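Local atomic coordinates of mevalonate diphosphate decarboxylase (Legionella pneumophila, PDB entry 3LTO), a protein that probably catalyses the ATP-dependent decarboxylation of mevalonate 5-diphosphate to isopentenyl diphosphate, a step of isoprenoid biosynthesis. Residues K174-Q186 with F303-L315. Sequence-based numbering, arbitrary orientation.
Sequences KDLLHQVIVISSQ and FKSDHLVGNYDVL
Val180 and Leu315 bond to each other through both backbone N-H groups, Val180 N to Leu315 O at 3.0 Å and Leu315 N to Val180 O at 2.9 Å, and so join residues 313-315 antiparallel to strand 177-182. Two residues on, past the non-hydrogen-bonded pair of Ile181 and Val314, Val182 N reaches Asp313 O over 3.0 Å with a more bent N-H...O angle of 149°, and a water bridges Val182 O to Asp313 N in place of a direct return bond. On the Val314 side of the sheet, Ile181 sends out two branches: CD1 meets Leu308 CD1 at 4.0 Å, the two side chains crossing at about a right angle, while CG2, anti to the backbone N, lies 3.6 Å from Tyr312 CB. Ile183 CG1 also approaches the Tyr312 ring obliquely, and the phenol OH is hydrogen-bonded to Asn259 O in helix 258-274. Gln179 CB touches Val314 CG1. Val182 and Leu315 cross obliquely on the side of the sheet away from Ile181. Leu308 O accepts both Asn311 N and Tyr312 N, which holds residues 308-312 in a compact turn. The last modelled residues thus add a short, weakly bonded edge strand to the antiparallel sheet of the C-terminal domain, beyond strand 177-182, whose other edge pairs with strand 288-292. The two Val180-Leu315 bonds set the register and the looser Val182 end is completed by water, whereas aliphatic contacts around Ile181 hold Leu308 and Tyr312 against the sheet.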
loop_
_atom_site.group_PDB
_atom_site.type_symbol
_atom_site.label_atom_id
_atom_site.label_comp_id
_atom_site.label_asym_id
_atom_site.label_seq_id
_atom_site.Cartn_x
_atom_site.Cartn_y
_atom_site.Cartn_z
ATOM N N LYS A 174 19.261 -5.378 17.627
ATOM C CA LYS A 174 18.697 -4.194 18.270
ATOM C C LYS A 174 19.799 -3.524 19.092
ATOM O O LYS A 174 20.827 -4.133 19.381
ATOM C CB LYS A 174 17.538 -4.602 19.187
ATOM C CG LYS A 174 16.469 -5.462 18.500
ATOM C CD LYS A 174 15.584 -6.187 19.511
ATOM C CE LYS A 174 14.557 -7.091 18.819
ATOM N NZ LYS A 174 15.191 -8.178 18.013
ATOM N N ASP A 175 19.583 -2.276 19.481
ATOM C CA ASP A 175 20.583 -1.558 20.253
ATOM C C ASP A 175 21.926 -1.631 19.534
ATOM O O ASP A 175 22.911 -2.113 20.086
ATOM C CB ASP A 175 20.726 -2.156 21.657
ATOM C CG ASP A 175 19.462 -2.016 22.488
ATOM O OD1 ASP A 175 18.900 -0.898 22.537
ATOM O OD2 ASP A 175 19.034 -3.017 23.103
ATOM N N LEU A 176 21.963 -1.168 18.292
ATOM C CA LEU A 176 23.202 -1.177 17.531
ATOM C C LEU A 176 24.005 0.058 17.898
ATOM O O LEU A 176 23.445 1.054 18.349
ATOM C CB LEU A 176 22.906 -1.141 16.033
ATOM C CG LEU A 176 22.063 -2.274 15.455
ATOM C CD1 LEU A 176 21.740 -1.958 13.996
ATOM C CD2 LEU A 176 22.811 -3.606 15.585
ATOM N N LEU A 177 25.320 -0.008 17.733
ATOM C CA LEU A 177 26.149 1.160 18.001
ATOM C C LEU A 177 26.264 1.854 16.650
ATOM O O LEU A 177 26.673 1.240 15.669
ATOM C CB LEU A 177 27.537 0.756 18.503
ATOM C CG LEU A 177 28.526 1.922 18.651
ATOM C CD1 LEU A 177 27.984 2.947 19.651
ATOM C CD2 LEU A 177 29.886 1.392 19.104
ATOM N N HIS A 178 25.892 3.129 16.595
ATOM C CA HIS A 178 25.935 3.887 15.343
ATOM C C HIS A 178 26.967 5.012 15.356
ATOM O O HIS A 178 26.893 5.922 16.182
ATOM C CB HIS A 178 24.539 4.459 15.046
ATOM C CG HIS A 178 24.516 5.514 13.978
ATOM N ND1 HIS A 178 25.001 5.306 12.705
ATOM C CD2 HIS A 178 24.014 6.773 13.985
ATOM C CE1 HIS A 178 24.795 6.387 11.973
ATOM N NE2 HIS A 178 24.197 7.292 12.727
ATOM N N GLN A 179 27.929 4.939 14.438
ATOM C CA GLN A 179 28.968 5.960 14.317
ATOM C C GLN A 179 28.977 6.526 12.900
ATOM O O GLN A 179 28.707 5.813 11.930
ATOM C CB GLN A 179 30.351 5.381 14.628
ATOM C CG GLN A 179 30.475 4.746 15.995
ATOM C CD GLN A 179 31.866 4.184 16.247
ATOM O OE1 GLN A 179 32.481 3.593 15.358
ATOM N NE2 GLN A 179 32.361 4.357 17.466
ATOM N N VAL A 180 29.300 7.811 12.792
ATOM C CA VAL A 180 29.353 8.489 11.506
ATOM C C VAL A 180 30.714 9.131 11.259
ATOM O O VAL A 180 31.179 9.960 12.047
ATOM C CB VAL A 180 28.285 9.599 11.411
ATOM C CG1 VAL A 180 28.230 10.140 9.991
ATOM C CG2 VAL A 180 26.931 9.060 11.842
ATOM N N ILE A 181 31.357 8.734 10.169
ATOM C CA ILE A 181 32.638 9.311 9.809
ATOM C C ILE A 181 32.293 10.528 8.970
ATOM O O ILE A 181 31.833 10.410 7.833
ATOM C CB ILE A 181 33.483 8.333 8.986
ATOM C CG1 ILE A 181 33.833 7.119 9.848
ATOM C CG2 ILE A 181 34.745 9.032 8.480
ATOM C CD1 ILE A 181 34.267 5.907 9.059
ATOM N N VAL A 182 32.493 11.701 9.553
ATOM C CA VAL A 182 32.175 12.952 8.887
ATOM C C VAL A 182 33.244 13.378 7.903
ATOM O O VAL A 182 34.364 13.689 8.294
ATOM C CB VAL A 182 31.993 14.078 9.911
ATOM C CG1 VAL A 182 31.541 15.353 9.214
ATOM C CG2 VAL A 182 31.007 13.644 10.975
ATOM N N ILE A 183 32.890 13.387 6.624
ATOM C CA ILE A 183 33.806 13.807 5.579
ATOM C C ILE A 183 33.282 15.141 5.059
ATOM O O ILE A 183 32.196 15.208 4.483
ATOM C CB ILE A 183 33.867 12.759 4.452
ATOM C CG1 ILE A 183 34.513 11.478 4.987
ATOM C CG2 ILE A 183 34.644 13.306 3.274
ATOM C CD1 ILE A 183 34.597 10.356 3.984
ATOM N N SER A 184 34.050 16.203 5.291
ATOM C CA SER A 184 33.667 17.553 4.884
ATOM C C SER A 184 33.183 17.678 3.440
ATOM O O SER A 184 33.756 17.095 2.519
ATOM C CB SER A 184 34.832 18.511 5.126
ATOM O OG SER A 184 35.205 18.499 6.498
ATOM N N SER A 185 32.118 18.452 3.254
ATOM C CA SER A 185 31.545 18.650 1.927
ATOM C C SER A 185 32.405 19.522 1.024
ATOM O O SER A 185 33.196 20.346 1.489
ATOM C CB SER A 185 30.152 19.288 2.029
ATOM O OG SER A 185 29.204 18.392 2.578
ATOM N N GLN A 186 32.237 19.325 -0.277
ATOM C CA GLN A 186 32.947 20.108 -1.274
ATOM C C GLN A 186 32.005 21.251 -1.633
ATOM O O GLN A 186 30.782 21.117 -1.532
ATOM C CB GLN A 186 33.220 19.259 -2.513
ATOM C CG GLN A 186 34.004 17.997 -2.231
ATOM C CD GLN A 186 33.720 16.903 -3.242
ATOM O OE1 GLN A 186 34.007 17.048 -4.433
ATOM N NE2 GLN A 186 33.142 15.800 -2.770
ATOM N N PHE A 303 38.602 -0.271 16.309
ATOM C CA PHE A 303 38.694 0.268 14.956
ATOM C C PHE A 303 38.810 1.799 14.971
ATOM O O PHE A 303 39.567 2.381 14.197
ATOM C CB PHE A 303 37.482 -0.166 14.123
ATOM C CG PHE A 303 37.509 0.351 12.719
ATOM C CD1 PHE A 303 36.942 1.584 12.406
ATOM C CD2 PHE A 303 38.170 -0.354 11.719
ATOM C CE1 PHE A 303 37.035 2.113 11.118
ATOM C CE2 PHE A 303 38.271 0.167 10.419
ATOM C CZ PHE A 303 37.702 1.404 10.123
ATOM N N LYS A 304 38.055 2.447 15.849
ATOM C CA LYS A 304 38.100 3.898 15.958
ATOM C C LYS A 304 39.506 4.314 16.380
ATOM O O LYS A 304 40.091 5.252 15.826
ATOM C CB LYS A 304 37.084 4.375 17.000
ATOM C CG LYS A 304 37.133 5.868 17.312
ATOM C CD LYS A 304 36.047 6.236 18.310
ATOM C CE LYS A 304 35.954 7.740 18.515
ATOM N NZ LYS A 304 34.706 8.144 19.251
ATOM N N SER A 305 40.041 3.604 17.366
ATOM C CA SER A 305 41.373 3.886 17.877
ATOM C C SER A 305 42.436 3.675 16.809
ATOM O O SER A 305 43.237 4.567 16.534
ATOM C CB SER A 305 41.688 2.979 19.077
ATOM O OG SER A 305 40.808 3.220 20.167
ATOM N N ASP A 306 42.428 2.496 16.198
ATOM C CA ASP A 306 43.431 2.161 15.198
ATOM C C ASP A 306 43.300 2.781 13.807
ATOM O O ASP A 306 44.290 2.848 13.077
ATOM C CB ASP A 306 43.552 0.634 15.049
ATOM C CG ASP A 306 43.997 -0.050 16.330
ATOM O OD1 ASP A 306 44.610 0.612 17.191
ATOM O OD2 ASP A 306 43.745 -1.264 16.472
ATOM N N HIS A 307 42.112 3.240 13.423
ATOM C CA HIS A 307 41.974 3.804 12.083
ATOM C C HIS A 307 41.193 5.104 11.900
ATOM O O HIS A 307 41.257 5.707 10.834
ATOM C CB HIS A 307 41.395 2.750 11.130
ATOM C CG HIS A 307 42.195 1.488 11.062
ATOM N ND1 HIS A 307 41.939 0.402 11.869
ATOM C CD2 HIS A 307 43.251 1.139 10.289
ATOM C CE1 HIS A 307 42.800 -0.564 11.596
ATOM N NE2 HIS A 307 43.607 -0.141 10.640
ATOM N N LEU A 308 40.464 5.545 12.918
ATOM C CA LEU A 308 39.678 6.777 12.803
ATOM C C LEU A 308 40.304 7.982 13.492
ATOM O O LEU A 308 40.401 9.064 12.910
ATOM C CB LEU A 308 38.272 6.545 13.356
ATOM C CG LEU A 308 37.147 6.224 12.370
ATOM C CD1 LEU A 308 37.693 5.600 11.100
ATOM C CD2 LEU A 308 36.144 5.310 13.054
ATOM N N VAL A 309 40.719 7.792 14.737
ATOM C CA VAL A 309 41.339 8.857 15.509
ATOM C C VAL A 309 42.530 9.456 14.767
ATOM O O VAL A 309 43.396 8.731 14.268
ATOM C CB VAL A 309 41.817 8.330 16.864
ATOM C CG1 VAL A 309 42.614 9.392 17.582
ATOM C CG2 VAL A 309 40.618 7.892 17.691
ATOM N N GLY A 310 42.560 10.782 14.689
ATOM C CA GLY A 310 43.653 11.457 14.016
ATOM C C GLY A 310 43.519 11.526 12.507
ATOM O O GLY A 310 44.316 12.193 11.845
ATOM N N ASN A 311 42.512 10.853 11.958
ATOM C CA ASN A 311 42.308 10.851 10.513
ATOM C C ASN A 311 40.971 11.419 10.070
ATOM O O ASN A 311 40.899 12.155 9.085
ATOM C CB ASN A 311 42.447 9.435 9.978
ATOM C CG ASN A 311 43.745 8.801 10.385
ATOM O OD1 ASN A 311 44.806 9.423 10.283
ATOM N ND2 ASN A 311 43.680 7.555 10.846
ATOM N N TYR A 312 39.910 11.065 10.787
ATOM C CA TYR A 312 38.578 11.548 10.451
ATOM C C TYR A 312 37.826 11.923 11.705
ATOM O O TYR A 312 38.075 11.373 12.777
ATOM C CB TYR A 312 37.767 10.470 9.727
ATOM C CG TYR A 312 38.418 9.885 8.497
ATOM C CD1 TYR A 312 39.401 8.904 8.602
ATOM C CD2 TYR A 312 38.049 10.315 7.225
ATOM C CE1 TYR A 312 40.002 8.365 7.470
ATOM C CE2 TYR A 312 38.639 9.786 6.087
ATOM C CZ TYR A 312 39.616 8.811 6.212
ATOM O OH TYR A 312 40.205 8.294 5.077
ATOM N N ASP A 313 36.904 12.869 11.576
ATOM C CA ASP A 313 36.097 13.247 12.719
ATOM C C ASP A 313 35.032 12.171 12.793
ATOM O O ASP A 313 34.584 11.676 11.760
ATOM C CB ASP A 313 35.438 14.617 12.518
ATOM C CG ASP A 313 36.407 15.766 12.715
ATOM O OD1 ASP A 313 37.247 15.693 13.642
ATOM O OD2 ASP A 313 36.317 16.749 11.951
ATOM N N VAL A 314 34.631 11.815 14.008
ATOM C CA VAL A 314 33.617 10.786 14.201
ATOM C C VAL A 314 32.515 11.249 15.142
ATOM O O VAL A 314 32.786 11.904 16.152
ATOM C CB VAL A 314 34.225 9.508 14.804
ATOM C CG1 VAL A 314 33.181 8.411 14.847
ATOM C CG2 VAL A 314 35.432 9.074 13.999
ATOM N N LEU A 315 31.275 10.906 14.812
ATOM C CA LEU A 315 30.143 11.260 15.657
ATOM C C LEU A 315 29.550 10.005 16.274
ATOM O O LEU A 315 29.601 8.950 15.605
ATOM C CB LEU A 315 29.065 11.981 14.851
ATOM C CG LEU A 315 29.023 13.485 15.116
ATOM C CD1 LEU A 315 29.628 14.225 13.933
ATOM C CD2 LEU A 315 27.584 13.931 15.362
HETATM O O HOH W 1 36.858 13.483 8.813
#